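Local atomic coordinates of glucokinase (Leishmania braziliensis MHOM/BR/75/M2904, PDB entry 6EDI), a protein that probably phosphorylates D-glucose with ATP, as a dimeric glucokinase crystallised in the open conformation. Residues F56-Q61 / G66-Y71; D157-A162 / Y228-L233; R325-L330 / S357-K362; A377-R380 / L385-T388. All coordinates share one frame; numbering follows the deposited sequence.

Contact 1: residues F56-Q61 / G66-Y71; sequences FSQASQ and GLHIIY
Gln58 and His68 stand side by side on one face of a beta hairpin. The amide oxygen of Gln58 lies at the edge of the imidazole, near its plane, with Gln58 OE1 4.2 Å from His68 ND1. That is too far for a bond, and each group is held elsewhere. Gln58 NE2 bonds to the carbonyl of Ser35, and His68 NE2 bonds to Gln17 of strand 16-20. Phe56 and Ile70 share this face. The Phe56 ring meets Phe106 edge-to-face, while the end of Ile70 leads away from its partner strand.

Ser57 and Ile69 point to the other face, which helix 399-409 covers. Here Ser57 CB touches Ile69 CG1 at 4.0 Å. Ile69 CG1 lies beside its own backbone N (chi1 -53°), and Ile69 CG2 lies 3.7 Å from Phe56 O. Further along, Ala59 CB rests on Leu67 CD2 at 4.0 Å.

The strands 51-58 and 67-75 run antiparallel in the six-stranded mixed sheet. Phe56 and Ile70 form one hydrogen-bonded pair, with Phe56 N to Ile70 O at 2.9 Å and Ile70 N to Phe56 O at 3.0 Å. Gln58 and His68 form the next, and the bond from His68 N to Gln58 O is nearly straight (177°). Between them, the non-hydrogen-bonded pair Ser57 and Ile69 brings Ser57 CA to 3.1 Å from His68 O, a CA-H...O contact.

The backbone thus supplies the polar links across the hairpin. The polar ends of Gln58, His68 and Ser57, whose OG bonds Tyr42 O of strand 41-48, instead tie it to neighbouring parts of the fold.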
loop_
_atom_site.group_PDB
_atom_site.type_symbol
_atom_site.label_atom_id
_atom_site.label_comp_id
_atom_site.label_asym_id
_atom_site.label_seq_id
_atom_site.Cartn_x
_atom_site.Cartn_y
_atom_site.Cartn_z
ATOM N N PHE A 56 -3.748 29.403 -2.298
ATOM C CA PHE A 56 -5.024 28.952 -2.832
ATOM C C PHE A 56 -4.812 28.426 -4.232
ATOM O O PHE A 56 -3.956 28.919 -4.968
ATOM C CB PHE A 56 -6.008 30.125 -2.860
ATOM C CG PHE A 56 -6.235 30.734 -1.525
ATOM C CD1 PHE A 56 -7.160 30.187 -0.653
ATOM C CD2 PHE A 56 -5.487 31.835 -1.119
ATOM C CE1 PHE A 56 -7.359 30.736 0.600
ATOM C CE2 PHE A 56 -5.671 32.399 0.127
ATOM C CZ PHE A 56 -6.608 31.857 0.991
ATOM N N SER A 57 -5.591 27.418 -4.603
ATOM C CA SER A 57 -5.486 26.846 -5.934
ATOM C C SER A 57 -6.878 26.640 -6.506
ATOM O O SER A 57 -7.854 26.521 -5.767
ATOM C CB SER A 57 -4.772 25.498 -5.887
ATOM O OG SER A 57 -5.497 24.607 -5.062
ATOM N N GLN A 58 -6.966 26.599 -7.827
ATOM C CA GLN A 58 -8.221 26.256 -8.472
ATOM C C GLN A 58 -7.883 25.685 -9.834
ATOM O O GLN A 58 -6.757 25.842 -10.312
ATOM C CB GLN A 58 -9.084 27.509 -8.621
ATOM C CG GLN A 58 -8.352 28.633 -9.323
ATOM C CD GLN A 58 -9.255 29.793 -9.685
ATOM O OE1 GLN A 58 -8.869 30.664 -10.464
ATOM N NE2 GLN A 58 -10.468 29.809 -9.129
ATOM N N ALA A 59 -8.843 24.999 -10.445
ATOM C CA ALA A 59 -8.707 24.570 -11.829
ATOM C C ALA A 59 -9.411 25.546 -12.781
ATOM O O ALA A 59 -9.600 26.721 -12.468
ATOM C CB ALA A 59 -9.273 23.172 -12.003
ATOM N N SER A 60 -9.779 25.032 -13.952
ATOM C CA SER A 60 -10.607 25.730 -14.940
ATOM C C SER A 60 -11.006 24.659 -15.959
ATOM O O SER A 60 -10.160 23.880 -16.388
ATOM C CB SER A 60 -9.838 26.865 -15.627
ATOM O OG SER A 60 -9.372 27.828 -14.698
ATOM N N GLN A 61 -12.282 24.602 -16.340
ATOM C CA GLN A 61 -12.783 23.459 -17.120
ATOM C C GLN A 61 -12.367 23.418 -18.598
ATOM O O GLN A 61 -12.892 24.168 -19.430
ATOM C CB GLN A 61 -14.309 23.311 -16.971
ATOM C CG GLN A 61 -15.003 22.408 -18.015
ATOM C CD GLN A 61 -14.482 20.973 -18.044
ATOM O OE1 GLN A 61 -13.836 20.506 -17.103
ATOM N NE2 GLN A 61 -14.767 20.267 -19.136
ATOM N N GLY A 66 -5.596 23.849 -17.069
ATOM C CA GLY A 66 -4.961 25.016 -16.491
ATOM C C GLY A 66 -5.172 24.973 -14.990
ATOM O O GLY A 66 -6.301 24.955 -14.497
ATOM N N LEU A 67 -4.077 24.921 -14.248
ATOM C CA LEU A 67 -4.177 24.914 -12.804
ATOM C C LEU A 67 -3.506 26.194 -12.366
ATOM O O LEU A 67 -2.471 26.546 -12.921
ATOM C CB LEU A 67 -3.462 23.693 -12.230
ATOM C CG LEU A 67 -4.115 22.342 -12.551
ATOM C CD1 LEU A 67 -3.194 21.189 -12.208
ATOM C CD2 LEU A 67 -5.427 22.203 -11.810
ATOM N N HIS A 68 -4.105 26.899 -11.411
ATOM C CA HIS A 68 -3.527 28.145 -10.919
ATOM C C HIS A 68 -3.276 28.054 -9.417
ATOM O O HIS A 68 -4.096 27.522 -8.667
ATOM C CB HIS A 68 -4.438 29.345 -11.239
ATOM C CG HIS A 68 -4.591 29.618 -12.704
ATOM N ND1 HIS A 68 -5.784 30.019 -13.265
ATOM C CD2 HIS A 68 -3.700 29.550 -13.723
ATOM C CE1 HIS A 68 -5.625 30.175 -14.569
ATOM N NE2 HIS A 68 -4.370 29.898 -14.871
ATOM N N ILE A 69 -2.128 28.571 -8.986
ATOM C CA ILE A 69 -1.818 28.653 -7.568
ATOM C C ILE A 69 -1.305 30.055 -7.269
ATOM O O ILE A 69 -0.584 30.653 -8.066
ATOM C CB ILE A 69 -0.771 27.596 -7.128
ATOM C CG1 ILE A 69 -1.215 26.192 -7.552
ATOM C CG2 ILE A 69 -0.560 27.623 -5.622
ATOM C CD1 ILE A 69 -0.216 25.065 -7.211
ATOM N N ILE A 70 -1.735 30.587 -6.132
ATOM C CA ILE A 70 -1.170 31.813 -5.597
ATOM C C ILE A 70 -0.737 31.498 -4.182
ATOM O O ILE A 70 -1.503 30.918 -3.432
ATOM C CB ILE A 70 -2.217 32.922 -5.516
ATOM C CG1 ILE A 70 -2.693 33.322 -6.899
ATOM C CG2 ILE A 70 -1.625 34.137 -4.810
ATOM C CD1 ILE A 70 -1.617 33.796 -7.803
ATOM N N TYR A 71 0.473 31.884 -3.786
ATOM C CA TYR A 71 0.879 31.634 -2.411
ATOM C C TYR A 71 1.733 32.758 -1.864
ATOM O O TYR A 71 2.401 33.466 -2.616
ATOM C CB TYR A 71 1.621 30.292 -2.278
ATOM C CG TYR A 71 2.932 30.240 -3.020
ATOM C CD1 TYR A 71 4.109 30.722 -2.447
ATOM C CD2 TYR A 71 3.001 29.715 -4.301
ATOM C CE1 TYR A 71 5.304 30.683 -3.132
ATOM C CE2 TYR A 71 4.205 29.672 -4.984
ATOM C CZ TYR A 71 5.342 30.153 -4.396
ATOM O OH TYR A 71 6.526 30.096 -5.094
#

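Contact 2: residues D157-A162 / Y228-L233; sequences DLEAGA and YIVLAL
Glu159 reaches across to Val230 because its CG is anti to the backbone N (chi1 175°) and its chain stays extended beyond CG. Val230 also sends one methyl, CG1, anti to its backbone N (chi1 173°). These two settings bring Glu159 CG to 3.7 Å from Val230 CG1, with the side chains crossing at a slant. The contact packs the start of helix 157-170 on strand 227-233, the outermost strand of a mixed sheet within this chain. This belongs to an ASKHA-type nucleotide-binding fold, the actin-like ATPase clan. The helix runs against the strand direction at 150°, and the axes of the two short segments approach to 7.4 Å.

The two methyls of Val230 rest against Glu159 and Ala162, which lie about one turn apart. Val230 CG1 touches Glu159 and is 3.8 Å from Ala162 CB. Val230 CG2 lies 3.9 Å from the same Ala162 CB. Ala162 points toward the strand and also packs on Ser217 and Ile219 of the adjacent strand 214-222.

The acid end of Glu159 makes no hydrogen bond to the strand. Glu159 OE1 accepts a bond from the backbone N of Asn156, at the junction of strand 152-156 and the helix. On the strand side, Ala232 O bonds Arg204 of the second subunit, so this strand also faces the dimer partner.

Beyond Val230, the carboxylate loosely meets Ala232, two residues on along the strand: Glu159 OE1 lies 4.2 Å from Ala232 CB.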
loop_
_atom_site.group_PDB
_atom_site.type_symbol
_atom_site.label_atom_id
_atom_site.label_comp_id
_atom_site.label_asym_id
_atom_site.label_seq_id
_atom_site.Cartn_x
_atom_site.Cartn_y
_atom_site.Cartn_z
ATOM N N ASP A 157 5.078 14.711 2.506
ATOM C CA ASP A 157 5.644 15.315 1.304
ATOM C C ASP A 157 5.347 14.475 0.039
ATOM O O ASP A 157 4.834 14.991 -0.966
ATOM C CB ASP A 157 7.155 15.582 1.539
ATOM C CG ASP A 157 7.992 15.538 0.261
ATOM O OD1 ASP A 157 7.596 16.125 -0.770
ATOM O OD2 ASP A 157 9.085 14.932 0.301
ATOM N N LEU A 158 5.618 13.179 0.097
ATOM C CA LEU A 158 5.408 12.324 -1.076
ATOM C C LEU A 158 3.931 11.998 -1.331
ATOM O O LEU A 158 3.539 11.675 -2.454
ATOM C CB LEU A 158 6.239 11.040 -0.972
ATOM C CG LEU A 158 7.372 11.021 -1.975
ATOM C CD1 LEU A 158 6.776 11.155 -3.349
ATOM C CD2 LEU A 158 8.295 12.197 -1.688
ATOM N N GLU A 159 3.122 12.072 -0.283
ATOM C CA GLU A 159 1.679 11.891 -0.439
ATOM C C GLU A 159 1.142 13.081 -1.221
ATOM O O GLU A 159 0.422 12.928 -2.222
ATOM C CB GLU A 159 1.021 11.766 0.935
ATOM C CG GLU A 159 -0.497 11.699 0.928
ATOM C CD GLU A 159 -1.075 11.715 2.327
ATOM O OE1 GLU A 159 -0.300 11.951 3.279
ATOM O OE2 GLU A 159 -2.302 11.504 2.467
ATOM N N ALA A 160 1.542 14.278 -0.797
ATOM C CA ALA A 160 1.133 15.480 -1.503
ATOM C C ALA A 160 1.659 15.473 -2.939
ATOM O O ALA A 160 0.964 15.900 -3.844
ATOM C CB ALA A 160 1.558 16.733 -0.757
ATOM N N GLY A 161 2.872 14.974 -3.152
ATOM C CA GLY A 161 3.445 14.931 -4.498
ATOM C C GLY A 161 2.649 14.050 -5.445
ATOM O O GLY A 161 2.398 14.394 -6.616
ATOM N N ALA A 162 2.245 12.900 -4.925
ATOM C CA ALA A 162 1.395 11.976 -5.663
ATOM C C ALA A 162 0.053 12.615 -6.016
ATOM O O ALA A 162 -0.434 12.468 -7.147
ATOM C CB ALA A 162 1.200 10.702 -4.873
ATOM N N TYR A 228 -9.670 8.285 -6.424
ATOM C CA TYR A 228 -8.346 7.830 -6.024
ATOM C C TYR A 228 -8.054 8.220 -4.577
ATOM O O TYR A 228 -8.572 9.223 -4.076
ATOM C CB TYR A 228 -7.280 8.502 -6.896
ATOM C CG TYR A 228 -7.364 8.266 -8.391
ATOM C CD1 TYR A 228 -8.278 8.962 -9.188
ATOM C CD2 TYR A 228 -6.480 7.411 -9.014
ATOM C CE1 TYR A 228 -8.325 8.758 -10.573
ATOM C CE2 TYR A 228 -6.509 7.209 -10.391
ATOM C CZ TYR A 228 -7.422 7.883 -11.157
ATOM O OH TYR A 228 -7.431 7.651 -12.519
ATOM N N ILE A 229 -7.192 7.455 -3.909
ATOM C CA ILE A 229 -6.716 7.864 -2.600
ATOM C C ILE A 229 -5.224 7.604 -2.581
ATOM O O ILE A 229 -4.756 6.615 -3.133
ATOM C CB ILE A 229 -7.441 7.123 -1.439
ATOM C CG1 ILE A 229 -6.929 7.603 -0.076
ATOM C CG2 ILE A 229 -7.336 5.586 -1.588
ATOM C CD1 ILE A 229 -7.853 7.242 1.087
ATOM N N VAL A 230 -4.468 8.514 -1.988
ATOM C CA VAL A 230 -3.028 8.319 -1.909
ATOM C C VAL A 230 -2.642 7.769 -0.544
ATOM O O VAL A 230 -3.167 8.196 0.488
ATOM C CB VAL A 230 -2.247 9.615 -2.186
ATOM C CG1 VAL A 230 -0.748 9.389 -1.927
ATOM C CG2 VAL A 230 -2.486 10.088 -3.623
ATOM N N LEU A 231 -1.732 6.800 -0.545
ATOM C CA LEU A 231 -1.181 6.286 0.689
ATOM C C LEU A 231 0.274 6.688 0.713
ATOM O O LEU A 231 1.007 6.400 -0.241
ATOM C CB LEU A 231 -1.290 4.761 0.753
ATOM C CG LEU A 231 -2.637 4.168 1.174
ATOM C CD1 LEU A 231 -3.676 4.381 0.082
ATOM C CD2 LEU A 231 -2.537 2.679 1.517
ATOM N N ALA A 232 0.661 7.367 1.789
ATOM C CA ALA A 232 2.059 7.655 2.130
ATOM C C ALA A 232 2.773 6.325 2.396
ATOM O O ALA A 232 2.189 5.431 3.010
ATOM C CB ALA A 232 2.108 8.526 3.385
ATOM N N LEU A 233 4.028 6.197 1.962
ATOM C CA LEU A 233 4.772 4.938 2.106
ATOM C C LEU A 233 6.221 5.142 2.562
ATOM O O LEU A 233 6.747 6.254 2.515
ATOM C CB LEU A 233 4.775 4.182 0.779
ATOM C CG LEU A 233 3.444 3.703 0.203
ATOM C CD1 LEU A 233 3.654 3.118 -1.175
ATOM C CD2 LEU A 233 2.814 2.666 1.123
#

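Contact 3: residues R325-L330 / S357-K362; sequences RLYKNL and SFYFEK
Three aromatic rings carry this contact: Tyr327 from helix 317-341, with Tyr359 and Phe360 from the short, weakly bonded helix 357-361. They form a buried aromatic cluster.

The first kind of interaction is edge-to-face. Phe360 turns its edge toward the face of Tyr327, with ring centroids 4.8 Å apart and planes at 52°. Phe360 CZ sits over the centre of the tyrosine ring, 3.6 Å above its plane. Phe360 CG lies beside its own backbone N (chi1 -54°), and this swings the ring's far end in toward Tyr327.

The second is oblique ring contact. The Tyr327 and Tyr359 side chains lie alongside each other and point opposite ways, with planes at 36°. Their closest atoms are Tyr327 CD2 and Tyr359 CD2, 3.5 Å apart. Tyr327 CD2 comes over a face of Tyr359, and Tyr359 CE2 also touches Tyr327 CB at 3.8 Å. Tyr359 has its CG anti to the backbone N, which carries the ring across to the long helix. Leu369 of helix 363-373 touches all three side chains.

Hydrogen bonding comes last, and it involves the hydroxyls. Tyr327 OH bonds Asn356, just before the short helix. Tyr359 OH bonds Asp324, just before 325-330 on the long helix.

Each tyrosine therefore has a polar end fixed next to the opposite segment. The rings pack as apolar surfaces between these two links. By hydrogen bonds and aromatic packing together, the cluster joins the long helix to the short helix and to the residue before it.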
loop_
_atom_site.group_PDB
_atom_site.type_symbol
_atom_site.label_atom_id
_atom_site.label_comp_id
_atom_site.label_asym_id
_atom_site.label_seq_id
_atom_site.Cartn_x
_atom_site.Cartn_y
_atom_site.Cartn_z
ATOM N N ARG A 325 24.785 2.700 -11.934
ATOM C CA ARG A 325 24.453 1.840 -10.802
ATOM C C ARG A 325 23.343 2.444 -9.943
ATOM O O ARG A 325 22.477 1.720 -9.427
ATOM C CB ARG A 325 25.689 1.516 -9.944
ATOM C CG ARG A 325 25.411 0.408 -8.922
ATOM C CD ARG A 325 26.525 0.165 -7.918
ATOM N NE ARG A 325 27.783 -0.246 -8.538
ATOM C CZ ARG A 325 28.065 -1.481 -8.926
ATOM N NH1 ARG A 325 27.171 -2.455 -8.782
ATOM N NH2 ARG A 325 29.236 -1.746 -9.477
ATOM N N LEU A 326 23.361 3.766 -9.802
ATOM C CA LEU A 326 22.354 4.480 -9.020
ATOM C C LEU A 326 20.954 4.179 -9.540
ATOM O O LEU A 326 20.088 3.741 -8.788
ATOM C CB LEU A 326 22.593 6.001 -9.054
ATOM C CG LEU A 326 21.884 6.788 -7.937
ATOM C CD1 LEU A 326 22.591 6.591 -6.600
ATOM C CD2 LEU A 326 21.741 8.277 -8.246
ATOM N N TYR A 327 20.738 4.412 -10.830
ATOM C CA TYR A 327 19.437 4.167 -11.423
ATOM C C TYR A 327 19.108 2.691 -11.650
ATOM O O TYR A 327 17.936 2.304 -11.674
ATOM C CB TYR A 327 19.294 4.989 -12.697
ATOM C CG TYR A 327 19.184 6.450 -12.372
ATOM C CD1 TYR A 327 18.274 6.894 -11.417
ATOM C CD2 TYR A 327 20.011 7.384 -12.981
ATOM C CE1 TYR A 327 18.172 8.233 -11.100
ATOM C CE2 TYR A 327 19.921 8.725 -12.664
ATOM C CZ TYR A 327 18.996 9.138 -11.724
ATOM O OH TYR A 327 18.892 10.463 -11.408
ATOM N N LYS A 328 20.127 1.858 -11.814
ATOM C CA LYS A 328 19.873 0.426 -11.909
ATOM C C LYS A 328 19.232 -0.052 -10.611
ATOM O O LYS A 328 18.292 -0.845 -10.626
ATOM C CB LYS A 328 21.163 -0.343 -12.208
ATOM C CG LYS A 328 21.541 -0.353 -13.695
ATOM C CD LYS A 328 22.553 -1.460 -14.011
ATOM C CE LYS A 328 23.019 -1.410 -15.464
ATOM N NZ LYS A 328 21.895 -1.186 -16.411
ATOM N N ASN A 329 19.734 0.462 -9.490
ATOM C CA ASN A 329 19.187 0.132 -8.177
ATOM C C ASN A 329 17.894 0.855 -7.795
ATOM O O ASN A 329 17.040 0.278 -7.102
ATOM C CB ASN A 329 20.262 0.310 -7.111
ATOM C CG ASN A 329 21.215 -0.867 -7.083
ATOM O OD1 ASN A 329 20.785 -2.014 -7.230
ATOM N ND2 ASN A 329 22.503 -0.598 -6.926
ATOM N N LEU A 330 17.741 2.100 -8.240
ATOM C CA LEU A 330 16.441 2.749 -8.119
ATOM C C LEU A 330 15.382 1.876 -8.803
ATOM O O LEU A 330 14.319 1.605 -8.241
ATOM C CB LEU A 330 16.459 4.144 -8.743
ATOM C CG LEU A 330 15.068 4.796 -8.750
ATOM C CD1 LEU A 330 14.671 5.155 -7.324
ATOM C CD2 LEU A 330 15.034 6.023 -9.658
ATOM N N SER A 357 17.920 14.225 -16.505
ATOM C CA SER A 357 17.248 13.854 -17.740
ATOM C C SER A 357 18.215 13.286 -18.785
ATOM O O SER A 357 17.874 12.334 -19.495
ATOM C CB SER A 357 16.496 15.047 -18.312
ATOM O OG SER A 357 15.708 14.632 -19.406
ATOM N N PHE A 358 19.414 13.866 -18.850
ATOM C CA PHE A 358 20.480 13.399 -19.737
ATOM C C PHE A 358 20.660 11.877 -19.699
ATOM O O PHE A 358 20.819 11.236 -20.743
ATOM C CB PHE A 358 21.810 14.113 -19.418
ATOM C CG PHE A 358 22.534 13.560 -18.211
ATOM C CD1 PHE A 358 22.250 14.032 -16.936
ATOM C CD2 PHE A 358 23.489 12.562 -18.356
ATOM C CE1 PHE A 358 22.905 13.519 -15.828
ATOM C CE2 PHE A 358 24.148 12.039 -17.250
ATOM C CZ PHE A 358 23.860 12.522 -15.989
ATOM N N TYR A 359 20.620 11.292 -18.507
ATOM C CA TYR A 359 20.793 9.849 -18.389
ATOM C C TYR A 359 19.666 9.103 -19.107
ATOM O O TYR A 359 19.910 8.145 -19.846
ATOM C CB TYR A 359 20.910 9.414 -16.917
ATOM C CG TYR A 359 21.049 7.911 -16.755
ATOM C CD1 TYR A 359 22.285 7.287 -16.910
ATOM C CD2 TYR A 359 19.950 7.115 -16.466
ATOM C CE1 TYR A 359 22.422 5.905 -16.781
ATOM C CE2 TYR A 359 20.079 5.723 -16.335
ATOM C CZ TYR A 359 21.323 5.131 -16.496
ATOM O OH TYR A 359 21.468 3.754 -16.372
ATOM N N PHE A 360 18.436 9.553 -18.912
ATOM C CA PHE A 360 17.293 8.833 -19.454
ATOM C C PHE A 360 17.025 9.159 -20.917
ATOM O O PHE A 360 16.231 8.480 -21.574
ATOM C CB PHE A 360 16.043 9.129 -18.643
ATOM C CG PHE A 360 16.187 8.884 -17.166
ATOM C CD1 PHE A 360 15.982 7.617 -16.633
ATOM C CD2 PHE A 360 16.453 9.931 -16.305
ATOM C CE1 PHE A 360 16.092 7.402 -15.268
ATOM C CE2 PHE A 360 16.568 9.723 -14.944
ATOM C CZ PHE A 360 16.390 8.459 -14.426
ATOM N N GLU A 361 17.674 10.201 -21.431
ATOM C CA GLU A 361 17.509 10.548 -22.839
ATOM C C GLU A 361 18.240 9.571 -23.781
ATOM O O GLU A 361 17.950 9.529 -24.980
ATOM C CB GLU A 361 17.925 11.999 -23.099
ATOM C CG GLU A 361 17.042 13.053 -22.408
ATOM C CD GLU A 361 15.658 13.174 -23.030
ATOM O OE1 GLU A 361 15.500 12.740 -24.191
ATOM O OE2 GLU A 361 14.727 13.702 -22.366
ATOM N N LYS A 362 19.157 8.774 -23.231
ATOM C CA LYS A 362 19.889 7.776 -24.018
ATOM C C LYS A 362 19.119 6.467 -24.093
ATOM O O LYS A 362 18.959 5.789 -23.076
ATOM C CB LYS A 362 21.259 7.487 -23.398
ATOM C CG LYS A 362 22.119 8.709 -23.100
ATOM C CD LYS A 362 23.491 8.285 -22.577
ATOM C CE LYS A 362 24.348 9.480 -22.150
ATOM N NZ LYS A 362 24.866 9.300 -20.755
#

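Contact 4: residues A377-R380 / L385-T388; sequences AMER and LSRT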
loop_
_atom_site.group_PDB
_atom_site.type_symbol
_atom_site.label_atom_id
_atom_site.label_comp_id
_atom_site.label_asym_id
_atom_site.label_seq_id
_atom_site.Cartn_x
_atom_site.Cartn_y
_atom_site.Cartn_z
ATOM N N ALA A 377 12.327 -12.248 -10.156
ATOM C CA ALA A 377 11.854 -13.630 -10.321
ATOM C C ALA A 377 10.447 -13.701 -10.893
ATOM O O ALA A 377 10.092 -14.663 -11.580
ATOM C CB ALA A 377 11.909 -14.369 -9.000
ATOM N N MET A 378 9.635 -12.698 -10.590
ATOM C CA MET A 378 8.227 -12.730 -10.989
ATOM C C MET A 378 8.005 -12.160 -12.387
ATOM O O MET A 378 6.930 -12.328 -12.980
ATOM C CB MET A 378 7.374 -11.984 -9.956
ATOM C CG MET A 378 7.452 -12.594 -8.555
ATOM S SD MET A 378 6.693 -14.241 -8.511
ATOM C CE MET A 378 4.958 -13.802 -8.464
ATOM N N GLU A 379 9.015 -11.473 -12.913
ATOM C CA GLU A 379 8.971 -11.079 -14.309
ATOM C C GLU A 379 9.497 -12.246 -15.123
ATOM O O GLU A 379 8.942 -12.599 -16.164
ATOM C CB GLU A 379 9.809 -9.818 -14.562
ATOM C CG GLU A 379 9.847 -9.393 -16.017
ATOM C CD GLU A 379 8.479 -9.038 -16.561
ATOM O OE1 GLU A 379 7.595 -8.659 -15.757
ATOM O OE2 GLU A 379 8.287 -9.142 -17.795
ATOM N N ARG A 380 10.584 -12.846 -14.651
ATOM C CA ARG A 380 11.151 -13.994 -15.344
ATOM C C ARG A 380 10.112 -15.099 -15.504
ATOM O O ARG A 380 9.962 -15.678 -16.582
ATOM C CB ARG A 380 12.383 -14.513 -14.592
ATOM C CG ARG A 380 13.556 -13.516 -14.585
ATOM C CD ARG A 380 14.747 -14.059 -13.786
ATOM N NE ARG A 380 15.834 -13.097 -13.565
ATOM C CZ ARG A 380 17.066 -13.224 -14.063
ATOM N NH1 ARG A 380 17.365 -14.263 -14.831
ATOM N NH2 ARG A 380 17.995 -12.316 -13.802
ATOM N N LEU A 385 5.778 -7.632 -13.991
ATOM C CA LEU A 385 6.322 -6.273 -13.883
ATOM C C LEU A 385 6.224 -5.502 -15.207
ATOM O O LEU A 385 6.047 -4.279 -15.216
ATOM C CB LEU A 385 7.763 -6.312 -13.352
ATOM C CG LEU A 385 7.986 -6.796 -11.907
ATOM C CD1 LEU A 385 7.704 -8.277 -11.693
ATOM C CD2 LEU A 385 9.396 -6.511 -11.470
ATOM N N SER A 386 6.318 -6.220 -16.325
ATOM C CA SER A 386 6.262 -5.586 -17.645
ATOM C C SER A 386 4.861 -5.075 -17.994
ATOM O O SER A 386 4.671 -4.429 -19.026
ATOM C CB SER A 386 6.746 -6.561 -18.718
ATOM O OG SER A 386 5.997 -7.756 -18.669
ATOM N N ARG A 387 3.887 -5.356 -17.134
ATOM C CA ARG A 387 2.534 -4.826 -17.328
ATOM C C ARG A 387 2.488 -3.325 -17.100
ATOM O O ARG A 387 1.584 -2.642 -17.588
ATOM C CB ARG A 387 1.543 -5.505 -16.386
ATOM C CG ARG A 387 1.452 -7.016 -16.559
ATOM C CD ARG A 387 0.496 -7.594 -15.533
ATOM N NE ARG A 387 0.319 -9.044 -15.663
ATOM C CZ ARG A 387 -0.545 -9.749 -14.946
ATOM N NH1 ARG A 387 -1.315 -9.131 -14.063
ATOM N NH2 ARG A 387 -0.645 -11.067 -15.113
ATOM N N THR A 388 3.472 -2.822 -16.355
ATOM C CA THR A 388 3.463 -1.449 -15.850
ATOM C C THR A 388 4.140 -0.438 -16.778
ATOM O O THR A 388 5.259 -0.653 -17.246
ATOM C CB THR A 388 4.105 -1.390 -14.434
ATOM O OG1 THR A 388 3.350 -2.223 -13.542
ATOM C CG2 THR A 388 4.126 0.040 -13.894
#
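Glu379 holds the turn at Leu385 and Ser386 with both carboxylate oxygens. This is the tight part of the contact. Glu379 OE1 takes a bond from Ser386 N at 2.8 Å, met from above the carboxylate plane. A second donor, Leu385 N, lies 2.7 Å from Glu379 OE1, but its angle of 119° makes that bond weak. Glu379 OE2 accepts the hydroxyl of Ser386 on its syn side, with Ser386 OG at 2.8 Å. A bend at chi2 (62°) brings the acid to the two amides. Ser386 OG sits between its own backbone N and carbonyl carbon (chi1 56°), facing the same acid.

The apolar part is looser. Leu385 CD1 lies 3.9 Å from Glu379 CB and 4.1 Å from Met378 CB. Leu385 also packs on Ala335 and Thr338 of helix 317-341. The Met378 chain bends away and reaches Met339 of that helix and Ser237 of the second subunit. Solvent comes nearer at Ser386, which is partly exposed, whereas Met378, Glu379 and Leu385 are buried.

The contact joins helix 377-382 to the loop leading into strand 389-393. One acid gathers one amide firmly, a second weakly, and a hydroxyl. The chain coils like a helix at 385-387 but lacks its bonding pattern. The buried carboxylate is probably stabilised by these donors, which at the same time fix the path of the turn.

Contacts 1 to 4 follow one another along the chain. Contact 1 lies in the first six-stranded sheet. Contact 2 uses the helix that directly follows strand 152-156, an outermost strand of that same sheet, and packs it on strand 227-233 of the second. Its centre is about 20 Å from that of contact 1. Contacts 3 and 4 lie further off, with centres about 33 and 38 Å from that of contact 1, across the chain's centre. Their own centres are about 20 Å apart. Contact 3 uses helix 317-341, and contact 4 packs against it. Contacts 2 and 4 also touch the second subunit, so both lie beside the dimer interface.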